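Local atomic coordinates of histidine-rich glycoprotein (PDB entry 4CCV), a protein that binds heparin, heparan sulfate, heme, plasminogen, thrombospondin and divalent metal ions in plasma, acting as an adapter protein implicated in regulating angiogenesis, coagulation and fibrinolysis. Residues Gly48-Arg61 with Ala73-Val85. Residues are numbered along the deposited sequence; the frame is centred on the assembly and turned at random.
Sequences GGERTNYYVDFSVR and AFGFCRADLSFDV
Ala-73 O accepts a bent hydrogen bond from Arg-61 NH1 (3.2 Å), at the glutathione end of two antiparallel strands, 51-61 and 73-84, in the sheet of this cystatin domain. Arg-61 touches the glutathione and forms a salt bridge to Asp-38 through NE. The Phe-74 ring presses CE2 and CZ on Ser-59 CB. At Gly-75, paired with Val-60 by two backbone bonds, packing is tight: Val-60 CG2 sits 3.5 Å from Gly-75 CA. Cys-77, disulfide-bonded to Cys-100, places CB over one face of the Phe-58 ring, 3.7 Å from its centroid; a chi1 of 64° turns that ring toward the neighbouring strand, where its edge also meets Ala-79 CB. On the other face of the sheet, Arg-78 bends at chi3 into a side-on, nearly coplanar salt bridge, NE to Asp-57 OD1 (2.7 Å) and NH2 to Asp-57 OD2 (2.9 Å), both on syn lone pairs. Asp-80 OD1 accepts a hydrogen bond from Asn-53 ND2 (2.7 Å), while Asp-80 CG meets Tyr-55 CE1 obliquely. Leu-81 CD1 packs on Val-56 CG2, Ser-82 OG accepts an in-plane hydrogen bond from Arg-51 NH1 (2.6 Å), which also salt-bridges Asp-95, and Phe-83 meets Tyr-54 with ring planes 82° apart. The Phe-58, Val-60, Ala-79 and Leu-81 face thus packs against helix 15-27; on the other, Asp-57, also salt-bridged to Arg-42, probably offsets the like charges of Arg-42 and Arg-78.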
loop_
_atom_site.group_PDB
_atom_site.type_symbol
_atom_site.label_atom_id
_atom_site.label_comp_id
_atom_site.label_asym_id
_atom_site.label_seq_id
_atom_site.Cartn_x
_atom_site.Cartn_y
_atom_site.Cartn_z
ATOM N N GLY A 48 16.193 -1.540 -13.388
ATOM C CA GLY A 48 17.611 -1.944 -13.236
ATOM C C GLY A 48 17.964 -2.933 -14.303
ATOM O O GLY A 48 17.099 -3.350 -15.102
ATOM N N GLY A 49 19.224 -3.331 -14.324
ATOM C CA GLY A 49 19.673 -4.467 -15.137
ATOM C C GLY A 49 18.897 -5.781 -14.984
ATOM O O GLY A 49 18.881 -6.561 -15.937
ATOM N N GLU A 50 18.237 -6.032 -13.841
ATOM C CA GLU A 50 17.712 -7.378 -13.539
ATOM C C GLU A 50 16.202 -7.460 -13.355
ATOM O O GLU A 50 15.566 -8.378 -13.857
ATOM C CB GLU A 50 18.365 -7.893 -12.259
ATOM C CG GLU A 50 18.099 -9.363 -11.936
ATOM C CD GLU A 50 19.235 -10.305 -12.350
ATOM O OE1 GLU A 50 20.288 -9.829 -12.836
ATOM O OE2 GLU A 50 19.076 -11.538 -12.181
ATOM N N ARG A 51 15.666 -6.541 -12.558
ATOM C CA ARG A 51 14.242 -6.420 -12.322
ATOM C C ARG A 51 13.816 -5.003 -12.601
ATOM O O ARG A 51 14.638 -4.081 -12.624
ATOM C CB ARG A 51 13.907 -6.751 -10.869
ATOM C CG ARG A 51 14.283 -8.179 -10.472
ATOM C CD ARG A 51 13.197 -9.163 -10.857
ATOM N NE ARG A 51 13.427 -10.508 -10.358
ATOM C CZ ARG A 51 13.131 -10.976 -9.139
ATOM N NH1 ARG A 51 12.617 -10.216 -8.162
ATOM N NH2 ARG A 51 13.417 -12.249 -8.873
ATOM N N THR A 52 12.514 -4.873 -12.846
ATOM C CA THR A 52 11.796 -3.651 -12.770
ATOM C C THR A 52 10.976 -3.705 -11.464
ATOM O O THR A 52 10.174 -4.610 -11.262
ATOM C CB THR A 52 10.971 -3.483 -14.051
ATOM O OG1 THR A 52 11.915 -3.297 -15.102
ATOM C CG2 THR A 52 10.115 -2.229 -14.000
ATOM N N ASN A 53 11.254 -2.775 -10.564
ATOM C CA ASN A 53 10.485 -2.637 -9.328
ATOM C C ASN A 53 9.483 -1.508 -9.414
ATOM O O ASN A 53 9.814 -0.405 -9.865
ATOM C CB ASN A 53 11.456 -2.454 -8.153
ATOM C CG ASN A 53 12.219 -3.717 -7.835
ATOM O OD1 ASN A 53 13.292 -4.023 -8.388
ATOM N ND2 ASN A 53 11.686 -4.465 -6.954
ATOM N N TYR A 54 8.248 -1.756 -8.984
ATOM C CA TYR A 54 7.235 -0.690 -8.822
ATOM C C TYR A 54 6.931 -0.580 -7.367
ATOM O O TYR A 54 6.687 -1.590 -6.727
ATOM C CB TYR A 54 5.911 -0.996 -9.560
ATOM C CG TYR A 54 6.041 -0.999 -11.051
ATOM C CD1 TYR A 54 6.489 -2.133 -11.702
ATOM C CD2 TYR A 54 5.765 0.131 -11.806
ATOM C CE1 TYR A 54 6.642 -2.159 -13.079
ATOM C CE2 TYR A 54 5.928 0.135 -13.187
ATOM C CZ TYR A 54 6.345 -1.034 -13.823
ATOM O OH TYR A 54 6.544 -1.100 -15.170
ATOM N N TYR A 55 6.958 0.643 -6.854
ATOM C CA TYR A 55 6.693 0.931 -5.451
ATOM C C TYR A 55 5.357 1.628 -5.432
ATOM O O TYR A 55 5.193 2.742 -5.973
ATOM C CB TYR A 55 7.815 1.767 -4.803
ATOM C CG TYR A 55 9.142 0.999 -4.829
ATOM C CD1 TYR A 55 9.482 0.105 -3.816
ATOM C CD2 TYR A 55 10.046 1.163 -5.862
ATOM C CE1 TYR A 55 10.701 -0.590 -3.849
ATOM C CE2 TYR A 55 11.251 0.450 -5.909
ATOM C CZ TYR A 55 11.584 -0.402 -4.884
ATOM O OH TYR A 55 12.773 -1.151 -4.942
ATOM N N VAL A 56 4.359 0.888 -4.962
ATOM C CA VAL A 56 2.986 1.345 -5.012
ATOM C C VAL A 56 2.675 1.836 -3.622
ATOM O O VAL A 56 2.623 1.009 -2.723
ATOM C CB VAL A 56 2.030 0.213 -5.362
ATOM C CG1 VAL A 56 0.587 0.719 -5.388
ATOM C CG2 VAL A 56 2.382 -0.351 -6.727
ATOM N N ASP A 57 2.450 3.151 -3.463
ATOM C CA ASP A 57 2.200 3.804 -2.160
ATOM C C ASP A 57 0.707 4.037 -2.105
ATOM O O ASP A 57 0.158 4.640 -3.015
ATOM C CB ASP A 57 2.896 5.169 -2.015
ATOM C CG ASP A 57 4.428 5.075 -2.030
ATOM O OD1 ASP A 57 4.887 3.998 -1.682
ATOM O OD2 ASP A 57 5.157 6.021 -2.411
ATOM N N PHE A 58 0.074 3.514 -1.072
ATOM C CA PHE A 58 -1.383 3.518 -0.971
ATOM C C PHE A 58 -1.879 3.774 0.437
ATOM O O PHE A 58 -1.161 3.488 1.411
ATOM C CB PHE A 58 -2.035 2.269 -1.637
ATOM C CG PHE A 58 -1.702 0.963 -1.029
ATOM C CD1 PHE A 58 -0.561 0.273 -1.413
ATOM C CD2 PHE A 58 -2.545 0.369 -0.117
ATOM C CE1 PHE A 58 -0.293 -0.979 -0.903
ATOM C CE2 PHE A 58 -2.265 -0.867 0.429
ATOM C CZ PHE A 58 -1.146 -1.565 -0.009
ATOM N N SER A 59 -3.072 4.400 0.543
ATOM C CA SER A 59 -3.700 4.625 1.822
ATOM C C SER A 59 -4.632 3.470 2.083
ATOM O O SER A 59 -5.116 2.838 1.135
ATOM C CB SER A 59 -4.468 5.955 1.877
ATOM O OG SER A 59 -5.170 6.168 0.699
ATOM N N VAL A 60 -4.836 3.192 3.370
ATOM C CA VAL A 60 -5.745 2.169 3.851
ATOM C C VAL A 60 -6.672 2.689 4.962
ATOM O O VAL A 60 -6.345 3.663 5.603
ATOM C CB VAL A 60 -4.969 0.919 4.328
ATOM C CG1 VAL A 60 -4.232 0.287 3.130
ATOM C CG2 VAL A 60 -3.995 1.213 5.499
ATOM N N ARG A 61 -7.792 2.002 5.184
ATOM C CA ARG A 61 -8.689 2.272 6.296
ATOM C C ARG A 61 -8.932 1.008 7.102
ATOM O O ARG A 61 -9.037 -0.087 6.564
ATOM C CB ARG A 61 -10.056 2.758 5.792
ATOM C CG ARG A 61 -10.031 4.118 5.130
ATOM C CD ARG A 61 -9.473 5.196 6.055
ATOM N NE ARG A 61 -9.713 6.538 5.503
ATOM C CZ ARG A 61 -9.995 7.632 6.225
ATOM N NH1 ARG A 61 -10.092 7.550 7.549
ATOM N NH2 ARG A 61 -10.210 8.803 5.614
ATOM N N ALA A 73 -9.255 5.659 11.964
ATOM C CA ALA A 73 -7.869 5.254 11.728
ATOM C C ALA A 73 -7.562 5.304 10.241
ATOM O O ALA A 73 -8.490 5.459 9.392
ATOM C CB ALA A 73 -7.528 3.924 12.395
ATOM N N PHE A 74 -6.284 5.462 9.945
ATOM C CA PHE A 74 -5.818 5.580 8.551
ATOM C C PHE A 74 -4.460 4.908 8.555
ATOM O O PHE A 74 -3.832 4.786 9.607
ATOM C CB PHE A 74 -5.792 7.073 8.173
ATOM C CG PHE A 74 -5.105 7.392 6.886
ATOM C CD1 PHE A 74 -3.685 7.542 6.829
ATOM C CD2 PHE A 74 -5.853 7.580 5.712
ATOM C CE1 PHE A 74 -3.056 7.843 5.624
ATOM C CE2 PHE A 74 -5.218 7.902 4.516
ATOM C CZ PHE A 74 -3.823 8.038 4.482
ATOM N N GLY A 75 -4.024 4.396 7.414
ATOM C CA GLY A 75 -2.662 3.891 7.311
ATOM C C GLY A 75 -2.051 4.206 5.978
ATOM O O GLY A 75 -2.753 4.491 5.018
ATOM N N PHE A 76 -0.727 4.129 5.899
ATOM C CA PHE A 76 -0.063 4.178 4.609
ATOM C C PHE A 76 0.664 2.845 4.445
ATOM O O PHE A 76 1.262 2.374 5.418
ATOM C CB PHE A 76 0.971 5.347 4.608
ATOM C CG PHE A 76 0.423 6.698 4.259
ATOM C CD1 PHE A 76 -0.376 6.889 3.147
ATOM C CD2 PHE A 76 0.751 7.831 5.037
ATOM C CE1 PHE A 76 -0.857 8.124 2.823
ATOM C CE2 PHE A 76 0.286 9.086 4.676
ATOM C CZ PHE A 76 -0.554 9.233 3.586
ATOM N N CYS A 77 0.660 2.277 3.220
ATOM C CA CYS A 77 1.416 1.102 2.874
ATOM C C CYS A 77 2.259 1.391 1.649
ATOM O O CYS A 77 1.923 2.237 0.810
ATOM C CB CYS A 77 0.538 -0.117 2.589
ATOM S SG CYS A 77 -0.619 -0.571 3.899
ATOM N N ARG A 78 3.378 0.672 1.565
ATOM C CA ARG A 78 4.153 0.604 0.342
ATOM C C ARG A 78 4.293 -0.867 -0.011
ATOM O O ARG A 78 4.727 -1.650 0.817
ATOM C CB ARG A 78 5.558 1.226 0.505
ATOM C CG ARG A 78 6.456 0.949 -0.696
ATOM C CD ARG A 78 7.737 1.768 -0.759
ATOM N NE ARG A 78 7.409 3.113 -1.218
ATOM C CZ ARG A 78 8.306 4.059 -1.480
ATOM N NH1 ARG A 78 9.602 3.851 -1.271
ATOM N NH2 ARG A 78 7.908 5.257 -1.895
ATOM N N ALA A 79 3.952 -1.200 -1.251
ATOM C CA ALA A 79 4.191 -2.497 -1.830
ATOM C C ALA A 79 5.270 -2.385 -2.880
ATOM O O ALA A 79 5.162 -1.646 -3.863
ATOM C CB ALA A 79 2.918 -3.081 -2.443
ATOM N N ASP A 80 6.273 -3.211 -2.726
ATOM C CA ASP A 80 7.356 -3.262 -3.679
ATOM C C ASP A 80 7.069 -4.448 -4.577
ATOM O O ASP A 80 7.241 -5.589 -4.135
ATOM C CB ASP A 80 8.695 -3.442 -2.980
ATOM C CG ASP A 80 9.833 -3.847 -3.957
ATOM O OD1 ASP A 80 9.673 -3.820 -5.223
ATOM O OD2 ASP A 80 10.891 -4.241 -3.444
ATOM N N LEU A 81 6.707 -4.212 -5.831
ATOM C CA LEU A 81 6.461 -5.331 -6.776
ATOM C C LEU A 81 7.669 -5.477 -7.713
ATOM O O LEU A 81 8.080 -4.529 -8.391
ATOM C CB LEU A 81 5.224 -5.075 -7.626
ATOM C CG LEU A 81 4.015 -4.497 -6.853
ATOM C CD1 LEU A 81 3.007 -3.770 -7.762
ATOM C CD2 LEU A 81 3.326 -5.587 -6.126
ATOM N N SER A 82 8.261 -6.653 -7.684
ATOM C CA SER A 82 9.432 -6.912 -8.463
ATOM C C SER A 82 9.092 -7.800 -9.656
ATOM O O SER A 82 8.553 -8.901 -9.507
ATOM C CB SER A 82 10.472 -7.591 -7.574
ATOM O OG SER A 82 11.646 -7.754 -8.295
ATOM N N PHE A 83 9.402 -7.302 -10.837
ATOM C CA PHE A 83 9.036 -7.953 -12.082
ATOM C C PHE A 83 10.252 -8.344 -12.911
ATOM O O PHE A 83 11.240 -7.610 -13.062
ATOM C CB PHE A 83 8.142 -7.073 -12.990
ATOM C CG PHE A 83 6.765 -6.872 -12.459
ATOM C CD1 PHE A 83 5.741 -7.765 -12.781
ATOM C CD2 PHE A 83 6.476 -5.773 -11.613
ATOM C CE1 PHE A 83 4.467 -7.580 -12.274
ATOM C CE2 PHE A 83 5.209 -5.604 -11.107
ATOM C CZ PHE A 83 4.200 -6.488 -11.449
ATOM N N ASP A 84 10.126 -9.518 -13.511
ATOM C CA ASP A 84 10.990 -9.913 -14.605
ATOM C C ASP A 84 11.014 -8.769 -15.623
ATOM O O ASP A 84 9.956 -8.214 -15.955
ATOM C CB ASP A 84 10.371 -11.138 -15.249
ATOM C CG ASP A 84 11.265 -11.752 -16.269
ATOM O OD1 ASP A 84 11.659 -11.054 -17.232
ATOM O OD2 ASP A 84 11.568 -12.942 -16.099
ATOM N N VAL A 85 12.177 -8.388 -16.124
ATOM C CA VAL A 85 12.181 -7.331 -17.158
ATOM C C VAL A 85 11.375 -7.676 -18.429
ATOM O O VAL A 85 11.072 -6.778 -19.205
ATOM C CB VAL A 85 13.598 -6.910 -17.569
ATOM C CG1 VAL A 85 14.352 -6.395 -16.350
ATOM C CG2 VAL A 85 14.338 -8.060 -18.252
#